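Local coordinates for Serine/threonine protein phosphatase Stp1 (Streptococcus agalactiae, PDB 2PK0) that probably removes phosphate from phosphoserine and phosphothreonine residues of proteins, as a magnesium-dependent phosphatase of the PP2C family, at residues 113-118 against 183-188; 107-112 against 124-129; 201-206 against 230-235. All blocks are in the same frame, centred on the assembly; numbering follows the deposited sequence.

Contact 1 (113-118 against 183-188); sequences GDNIIF and VHLLEE
Phe118 and His184 set their rings rim to rim, nearly coplanar (7° between planes, centroids 5.8 Å apart), and neither ring lies over the other's face. The touching atoms are Phe118 CE2 and His184 CD2, at 3.6 Å. Thr138 also touches the phenyl group and Leu137 the imidazole. The phenyl is turned back over its own backbone, with CG between N and the carbonyl carbon (chi1 66°), and its CE2 side is brought beside the imidazole. At the other end the Asp114 carboxylate lies alongside Leu185, OD1 3.6 Å from CD1, while OD2 forms salt bridges with Arg2 and Lys4. Between these ends, Ile116 N donates to His184 O (2.9 Å) and His184 N to Ile116 O (3.0 Å); Leu186 N to Asp114 O (2.8 Å) continues the ladder beyond the last bridged pair. Ile116 and Leu186 meet through CG2 and CD2, at 3.9 Å, on the side of the two rings. On the opposite face, Ile117 CD1 packs on Val183 CG2, and both residues also touch Leu72 of helix 72-96. The 155° between strand axes confirms an antiparallel pair, with 180-185 forming an outer strand of one sheet in the PP2C beta-sandwich.

Contact 2 (107-112 against 124-129); sequences EAVAIV and SRIGIV
Glu107 reaches across to Ser124 and Ile126 at the one end where these two strand segments come together. Glu107 CG, set anti to the carbonyl carbon (chi1 -56°), lies 3.6 Å from Ser124 CB; the bend at chi2 (-54°) then carries the carboxylate over to the second segment. There the two oxygens divide: OE1 lies against the CG1-CD1 arm of Ile126, 3.5 Å from CG1, whereas OE2 lies on the Ser124 side. Two residues along the first strand, Val109 CG2 meets the same Ile126, at CD1, 4.1 Å away, the two side chains sliding past each other in opposite directions. Leu192 touches both of these residues, and Val194 touches Glu107, so strand 191-195 helps enclose this buried end. Beyond it the contact opens: the axes make an angle of 39° and approach no closer than 8.6 Å, and Ile111 and Ile128 pack elsewhere. On the more exposed side, Arg125 turns away from the 107-112 strand and pairs with Asp140 by a salt bridge. At the tight end, Glu107 OE2 is hydrogen-bonded to His120 ND1, and Ser124 OG to Thr105 OG1. Glu107 OE2 and Ser124 O, both acceptors 3.2 Å apart, are neighbours without a bond. The chemistry thus implies a buried carboxylate whose OE2 is held by His120 rather than by the facing segment, beside a single aliphatic contact between the sheets.

Contact 3 (201-206 against 230-235); sequences NMLSNA and NHRGGL
Met202 CB and Arg232 CB meet at 3.9 Å, and the methionine then runs along the chain that follows Arg232. Its SD comes to 3.8 Å from Gly234 N, and CE ends 4.1 Å from Leu235 CG, where the two side chains cross at about a right angle. A bend at chi2 (-61°) and a further turn at chi3 (109°) give the thioether this course. Arg232 lies back over the other segment: its CG is 3.4 Å from Met202 O, and Leu203 CD1 reaches the same CG at 4.2 Å. The guanidinium meets Met202 O and Leu203 CA obliquely. In the next shell, Asp207 OD2 ties the two segments together, by a salt bridge to Arg232 NH2 and a hydrogen bond from Ser204 N. Ser204 in turn N-caps helix 205-212. On the other segment, Gly233 has positive phi and its N bonds to Asn230 O (2.9 Å), part of a Schellman motif that turns the chain toward Leu235. Met202 also touches Ala229, and Leu203 packs on Leu225, Leu228 and Ala229. The contact therefore seats the loop between helices 197-200 and 205-212 on the C-terminal end of helix 218-231, just ahead of strand 238-245.

Contacts 1 and 2 adjoin, with centres 9 Å apart. Strand 115-121 lies next to 103-112 in one sheet, where Ile117 N probably bonds to Ala110 O at 3.0 Å, and Phe118 CG lies 3.6 Å from Ile126 CD1 of the facing sheet. Contact 1 thus builds outward within a sheet, whereas contact 2 bridges the sandwich. Contact 3 touches neither: its nearest atoms are about 5 Å from contact 2 and about 14 Å from contact 1, with centres 20 Å and 27 Å away. The magnesium ions lie near contacts 2 and 3. The Ser124 side chain is about 7 Å from a magnesium ion and touches its ligand Asp41; that of Leu235, directly before ligand Asp236, is about 9 Å from one.

Contact 1 (113-118 against 183-188)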
loop_
_atom_site.group_PDB
_atom_site.type_symbol
_atom_site.label_atom_id
_atom_site.label_comp_id
_atom_site.label_asym_id
_atom_site.label_seq_id
_atom_site.Cartn_x
_atom_site.Cartn_y
_atom_site.Cartn_z
ATOM N N GLY A 113 14.331 2.297 -13.172
ATOM C CA GLY A 113 15.239 3.436 -13.104
ATOM C C GLY A 113 14.912 4.312 -11.915
ATOM O O GLY A 113 14.988 3.861 -10.773
ATOM N N ASP A 114 14.522 5.556 -12.178
ATOM C CA ASP A 114 14.021 6.441 -11.116
ATOM C C ASP A 114 12.519 6.754 -11.242
ATOM O O ASP A 114 12.006 7.693 -10.618
ATOM C CB ASP A 114 14.827 7.736 -11.032
ATOM C CG ASP A 114 14.964 8.442 -12.362
ATOM O OD1 ASP A 114 14.320 8.047 -13.353
ATOM O OD2 ASP A 114 15.730 9.413 -12.418
ATOM N N ASN A 115 11.836 5.962 -12.060
ATOM C CA ASN A 115 10.388 6.011 -12.146
ATOM C C ASN A 115 9.766 4.894 -11.311
ATOM O O ASN A 115 10.340 3.815 -11.157
ATOM C CB ASN A 115 9.924 5.885 -13.608
ATOM C CG ASN A 115 10.175 7.141 -14.411
ATOM O OD1 ASN A 115 9.377 8.088 -14.375
ATOM N ND2 ASN A 115 11.272 7.157 -15.154
ATOM N N ILE A 116 8.594 5.165 -10.768
ATOM C CA ILE A 116 7.786 4.129 -10.161
ATOM C C ILE A 116 6.508 3.987 -10.977
ATOM O O ILE A 116 6.046 4.947 -11.596
ATOM C CB ILE A 116 7.393 4.440 -8.694
ATOM C CG1 ILE A 116 6.838 5.849 -8.569
ATOM C CG2 ILE A 116 8.581 4.316 -7.771
ATOM C CD1 ILE A 116 5.929 6.017 -7.410
ATOM N N ILE A 117 5.966 2.774 -10.991
ATOM C CA ILE A 117 4.606 2.566 -11.414
ATOM C C ILE A 117 3.853 1.763 -10.340
ATOM O O ILE A 117 4.332 0.733 -9.852
ATOM C CB ILE A 117 4.498 1.916 -12.817
ATOM C CG1 ILE A 117 3.022 1.660 -13.178
ATOM C CG2 ILE A 117 5.306 0.644 -12.881
ATOM C CD1 ILE A 117 2.761 1.431 -14.657
ATOM N N PHE A 118 2.683 2.252 -9.950
ATOM C CA PHE A 118 1.929 1.548 -8.961
ATOM C C PHE A 118 0.562 1.088 -9.432
ATOM O O PHE A 118 -0.026 1.684 -10.320
ATOM C CB PHE A 118 1.823 2.373 -7.669
ATOM C CG PHE A 118 1.020 3.647 -7.802
ATOM C CD1 PHE A 118 -0.376 3.643 -7.668
ATOM C CD2 PHE A 118 1.655 4.862 -8.010
ATOM C CE1 PHE A 118 -1.114 4.812 -7.769
ATOM C CE2 PHE A 118 0.914 6.050 -8.114
ATOM C CZ PHE A 118 -0.460 6.023 -7.994
ATOM N N VAL A 183 2.200 6.474 -12.971
ATOM C CA VAL A 183 3.641 6.550 -13.148
ATOM C C VAL A 183 4.126 7.879 -12.596
ATOM O O VAL A 183 3.531 8.922 -12.870
ATOM C CB VAL A 183 4.041 6.405 -14.617
ATOM C CG1 VAL A 183 5.541 6.262 -14.760
ATOM C CG2 VAL A 183 3.374 5.195 -15.215
ATOM N N HIS A 184 5.178 7.840 -11.781
ATOM C CA HIS A 184 5.768 9.058 -11.229
ATOM C C HIS A 184 7.274 9.023 -11.227
ATOM O O HIS A 184 7.881 7.962 -11.146
ATOM C CB HIS A 184 5.298 9.273 -9.797
ATOM C CG HIS A 184 3.834 9.546 -9.686
ATOM N ND1 HIS A 184 3.315 10.825 -9.683
ATOM C CD2 HIS A 184 2.775 8.705 -9.606
ATOM C CE1 HIS A 184 1.997 10.758 -9.596
ATOM N NE2 HIS A 184 1.645 9.484 -9.553
ATOM N N LEU A 185 7.875 10.205 -11.288
ATOM C CA LEU A 185 9.320 10.355 -11.228
ATOM C C LEU A 185 9.761 10.589 -9.792
ATOM O O LEU A 185 9.186 11.409 -9.086
ATOM C CB LEU A 185 9.723 11.545 -12.088
ATOM C CG LEU A 185 11.217 11.832 -12.268
ATOM C CD1 LEU A 185 11.935 10.630 -12.843
ATOM C CD2 LEU A 185 11.390 13.035 -13.168
ATOM N N LEU A 186 10.781 9.868 -9.348
ATOM C CA LEU A 186 11.361 10.135 -8.032
ATOM C C LEU A 186 12.623 10.989 -8.169
ATOM O O LEU A 186 13.520 10.660 -8.948
ATOM C CB LEU A 186 11.684 8.824 -7.299
ATOM C CG LEU A 186 10.731 8.273 -6.219
ATOM C CD1 LEU A 186 9.253 8.514 -6.526
ATOM C CD2 LEU A 186 10.998 6.786 -5.959
ATOM N N GLU A 187 12.683 12.088 -7.422
ATOM C CA GLU A 187 13.847 12.978 -7.423
ATOM C C GLU A 187 14.836 12.607 -6.317
ATOM O O GLU A 187 14.488 11.886 -5.389
ATOM C CB GLU A 187 13.391 14.430 -7.274
ATOM C CG GLU A 187 13.179 15.134 -8.612
ATOM C CD GLU A 187 12.053 16.143 -8.595
ATOM O OE1 GLU A 187 12.174 17.186 -7.907
ATOM O OE2 GLU A 187 11.046 15.880 -9.286
ATOM N N GLU A 188 16.071 13.089 -6.427
ATOM C CA GLU A 188 17.090 12.841 -5.408
ATOM C C GLU A 188 16.671 13.435 -4.071
ATOM O O GLU A 188 16.291 14.595 -4.001
ATOM C CB GLU A 188 18.438 13.424 -5.847
ATOM C CG GLU A 188 19.279 12.464 -6.680
ATOM C CD GLU A 188 20.502 13.124 -7.324
ATOM O OE1 GLU A 188 20.849 14.266 -6.945
ATOM O OE2 GLU A 188 21.119 12.495 -8.213
#

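Contact 2 (107-112 against 124-129)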
loop_
_atom_site.group_PDB
_atom_site.type_symbol
_atom_site.label_atom_id
_atom_site.label_comp_id
_atom_site.label_asym_id
_atom_site.label_seq_id
_atom_site.Cartn_x
_atom_site.Cartn_y
_atom_site.Cartn_z
ATOM N N GLU A 107 -1.238 -2.393 -2.498
ATOM C CA GLU A 107 -0.333 -1.454 -3.149
ATOM C C GLU A 107 0.814 -2.254 -3.754
ATOM O O GLU A 107 1.538 -2.963 -3.037
ATOM C CB GLU A 107 0.247 -0.421 -2.167
ATOM C CG GLU A 107 -0.755 0.399 -1.376
ATOM C CD GLU A 107 -1.776 1.121 -2.242
ATOM O OE1 GLU A 107 -1.437 1.578 -3.347
ATOM O OE2 GLU A 107 -2.944 1.223 -1.827
ATOM N N ALA A 108 0.973 -2.152 -5.066
ATOM C CA ALA A 108 2.041 -2.857 -5.725
ATOM C C ALA A 108 2.861 -1.822 -6.468
ATOM O O ALA A 108 2.334 -1.080 -7.288
ATOM C CB ALA A 108 1.479 -3.898 -6.673
ATOM N N VAL A 109 4.144 -1.733 -6.134
ATOM C CA VAL A 109 4.995 -0.659 -6.649
ATOM C C VAL A 109 6.252 -1.260 -7.235
ATOM O O VAL A 109 6.963 -1.991 -6.540
ATOM C CB VAL A 109 5.436 0.311 -5.534
ATOM C CG1 VAL A 109 6.220 1.480 -6.121
ATOM C CG2 VAL A 109 4.258 0.817 -4.757
ATOM N N ALA A 110 6.511 -0.970 -8.506
ATOM C CA ALA A 110 7.736 -1.408 -9.161
ATOM C C ALA A 110 8.592 -0.191 -9.493
ATOM O O ALA A 110 8.050 0.860 -9.872
ATOM C CB ALA A 110 7.420 -2.156 -10.405
ATOM N N ILE A 111 9.913 -0.328 -9.355
ATOM C CA ILE A 111 10.820 0.791 -9.578
ATOM C C ILE A 111 11.654 0.537 -10.816
ATOM O O ILE A 111 12.522 -0.327 -10.806
ATOM C CB ILE A 111 11.802 0.998 -8.413
ATOM C CG1 ILE A 111 11.080 1.158 -7.084
ATOM C CG2 ILE A 111 12.653 2.218 -8.654
ATOM C CD1 ILE A 111 12.041 1.099 -5.894
ATOM N N VAL A 112 11.397 1.305 -11.871
ATOM C CA VAL A 112 12.146 1.218 -13.116
ATOM C C VAL A 112 13.018 2.468 -13.283
ATOM O O VAL A 112 12.498 3.567 -13.513
ATOM C CB VAL A 112 11.195 1.120 -14.309
ATOM C CG1 VAL A 112 11.974 0.911 -15.600
ATOM C CG2 VAL A 112 10.230 0.014 -14.084
ATOM N N SER A 124 -5.284 1.743 1.480
ATOM C CA SER A 124 -3.858 1.873 1.707
ATOM C C SER A 124 -3.359 3.078 0.901
ATOM O O SER A 124 -4.046 3.572 0.006
ATOM C CB SER A 124 -3.138 0.594 1.303
ATOM O OG SER A 124 -3.408 -0.461 2.200
ATOM N N ARG A 125 -2.194 3.604 1.236
ATOM C CA ARG A 125 -1.780 4.842 0.605
ATOM C C ARG A 125 -0.359 4.816 0.116
ATOM O O ARG A 125 0.461 4.010 0.581
ATOM C CB ARG A 125 -1.941 6.005 1.557
ATOM C CG ARG A 125 -3.345 6.226 1.986
ATOM C CD ARG A 125 -3.530 7.618 2.405
ATOM N NE ARG A 125 -4.909 7.847 2.781
ATOM C CZ ARG A 125 -5.275 8.785 3.635
ATOM N NH1 ARG A 125 -4.340 9.547 4.181
ATOM N NH2 ARG A 125 -6.554 8.935 3.960
ATOM N N ILE A 126 -0.098 5.693 -0.857
ATOM C CA ILE A 126 1.229 5.946 -1.391
ATOM C C ILE A 126 1.444 7.449 -1.441
ATOM O O ILE A 126 0.591 8.192 -1.959
ATOM C CB ILE A 126 1.379 5.411 -2.807
ATOM C CG1 ILE A 126 1.147 3.903 -2.838
ATOM C CG2 ILE A 126 2.746 5.743 -3.369
ATOM C CD1 ILE A 126 1.058 3.379 -4.232
ATOM N N GLY A 127 2.573 7.897 -0.895
ATOM C CA GLY A 127 2.921 9.299 -0.961
ATOM C C GLY A 127 4.383 9.559 -1.252
ATOM O O GLY A 127 5.217 8.674 -1.135
ATOM N N ILE A 128 4.694 10.782 -1.640
ATOM C CA ILE A 128 6.078 11.184 -1.790
ATOM C C ILE A 128 6.342 12.307 -0.820
ATOM O O ILE A 128 5.539 13.225 -0.690
ATOM C CB ILE A 128 6.407 11.654 -3.236
ATOM C CG1 ILE A 128 6.437 10.471 -4.196
ATOM C CG2 ILE A 128 7.757 12.383 -3.300
ATOM C CD1 ILE A 128 6.361 10.895 -5.613
ATOM N N VAL A 129 7.453 12.208 -0.108
ATOM C CA VAL A 129 7.929 13.317 0.705
ATOM C C VAL A 129 9.113 14.014 0.023
ATOM O O VAL A 129 10.154 13.401 -0.211
ATOM C CB VAL A 129 8.275 12.833 2.118
ATOM C CG1 VAL A 129 8.941 13.945 2.941
ATOM C CG2 VAL A 129 7.009 12.303 2.790
#

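Contact 3 (201-206 against 230-235)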
loop_
_atom_site.group_PDB
_atom_site.type_symbol
_atom_site.label_atom_id
_atom_site.label_comp_id
_atom_site.label_asym_id
_atom_site.label_seq_id
_atom_site.Cartn_x
_atom_site.Cartn_y
_atom_site.Cartn_z
ATOM N N ASN A 201 -4.047 6.859 9.713
ATOM C CA ASN A 201 -5.152 7.173 10.615
ATOM C C ASN A 201 -4.642 7.737 11.933
ATOM O O ASN A 201 -5.336 8.486 12.594
ATOM C CB ASN A 201 -6.035 5.955 10.882
ATOM C CG ASN A 201 -6.826 5.509 9.649
ATOM O OD1 ASN A 201 -6.971 6.248 8.657
ATOM N ND2 ASN A 201 -7.331 4.287 9.706
ATOM N N MET A 202 -3.420 7.369 12.308
ATOM C CA MET A 202 -2.811 7.823 13.547
ATOM C C MET A 202 -1.912 9.058 13.372
ATOM O O MET A 202 -1.815 9.880 14.272
ATOM C CB MET A 202 -2.028 6.683 14.191
ATOM C CG MET A 202 -2.855 5.453 14.576
ATOM S SD MET A 202 -4.189 5.703 15.784
ATOM C CE MET A 202 -5.641 5.519 14.741
ATOM N N LEU A 203 -1.274 9.202 12.214
ATOM C CA LEU A 203 -0.329 10.315 11.959
ATOM C C LEU A 203 -0.827 11.237 10.864
ATOM O O LEU A 203 -1.372 10.774 9.875
ATOM C CB LEU A 203 0.994 9.777 11.443
ATOM C CG LEU A 203 2.109 9.398 12.392
ATOM C CD1 LEU A 203 1.608 8.578 13.546
ATOM C CD2 LEU A 203 3.189 8.648 11.643
ATOM N N SER A 204 -0.609 12.532 11.009
ATOM C CA SER A 204 -0.874 13.439 9.904
ATOM C C SER A 204 0.264 13.359 8.873
ATOM O O SER A 204 1.346 12.858 9.172
ATOM C CB SER A 204 -1.034 14.872 10.409
ATOM O OG SER A 204 0.233 15.481 10.584
ATOM N N ASN A 205 0.016 13.840 7.657
ATOM C CA ASN A 205 1.039 13.845 6.608
ATOM C C ASN A 205 2.318 14.573 7.021
ATOM O O ASN A 205 3.439 14.079 6.839
ATOM C CB ASN A 205 0.470 14.481 5.350
ATOM C CG ASN A 205 -0.739 13.737 4.820
ATOM O OD1 ASN A 205 -1.001 12.594 5.214
ATOM N ND2 ASN A 205 -1.480 14.373 3.919
ATOM N N ALA A 206 2.128 15.740 7.616
ATOM C CA ALA A 206 3.229 16.541 8.098
ATOM C C ALA A 206 4.005 15.846 9.229
ATOM O O ALA A 206 5.230 15.954 9.274
ATOM C CB ALA A 206 2.733 17.889 8.514
ATOM N N ASN A 230 1.744 4.036 17.365
ATOM C CA ASN A 230 1.310 3.367 18.585
ATOM C C ASN A 230 1.007 4.366 19.703
ATOM O O ASN A 230 -0.010 4.210 20.401
ATOM C CB ASN A 230 2.348 2.325 19.029
ATOM C CG ASN A 230 2.285 1.055 18.198
ATOM O OD1 ASN A 230 1.201 0.612 17.837
ATOM N ND2 ASN A 230 3.439 0.463 17.894
ATOM N N HIS A 231 1.863 5.388 19.851
ATOM C CA HIS A 231 1.669 6.421 20.861
ATOM C C HIS A 231 0.385 7.173 20.619
ATOM O O HIS A 231 -0.321 7.490 21.555
ATOM C CB HIS A 231 2.826 7.422 20.907
ATOM C CG HIS A 231 3.995 6.965 21.727
ATOM N ND1 HIS A 231 3.868 6.521 23.026
ATOM C CD2 HIS A 231 5.317 6.902 21.438
ATOM C CE1 HIS A 231 5.057 6.187 23.498
ATOM N NE2 HIS A 231 5.953 6.406 22.552
ATOM N N ARG A 232 0.061 7.433 19.362
ATOM C CA ARG A 232 -1.218 8.048 19.014
ATOM C C ARG A 232 -2.423 7.143 19.220
ATOM O O ARG A 232 -3.553 7.614 19.168
ATOM C CB ARG A 232 -1.213 8.519 17.564
ATOM C CG ARG A 232 -0.181 9.583 17.261
ATOM C CD ARG A 232 -0.438 10.874 17.999
ATOM N NE ARG A 232 0.599 11.859 17.685
ATOM C CZ ARG A 232 0.568 12.662 16.622
ATOM N NH1 ARG A 232 1.555 13.529 16.416
ATOM N NH2 ARG A 232 -0.452 12.600 15.766
ATOM N N GLY A 233 -2.209 5.850 19.435
ATOM C CA GLY A 233 -3.333 4.959 19.736
ATOM C C GLY A 233 -3.141 3.519 19.314
ATOM O O GLY A 233 -3.571 2.587 20.028
ATOM N N GLY A 234 -2.498 3.339 18.158
ATOM C CA GLY A 234 -2.229 2.014 17.601
ATOM C C GLY A 234 -3.461 1.157 17.325
ATOM O O GLY A 234 -3.393 -0.072 17.413
ATOM N N LEU A 235 -4.580 1.789 16.972
ATOM C CA LEU A 235 -5.855 1.089 16.867
ATOM C C LEU A 235 -5.959 0.074 15.749
ATOM O O LEU A 235 -6.940 -0.652 15.668
ATOM C CB LEU A 235 -7.006 2.073 16.707
ATOM C CG LEU A 235 -7.176 3.161 17.761
ATOM C CD1 LEU A 235 -8.428 3.922 17.475
ATOM C CD2 LEU A 235 -7.230 2.589 19.149
#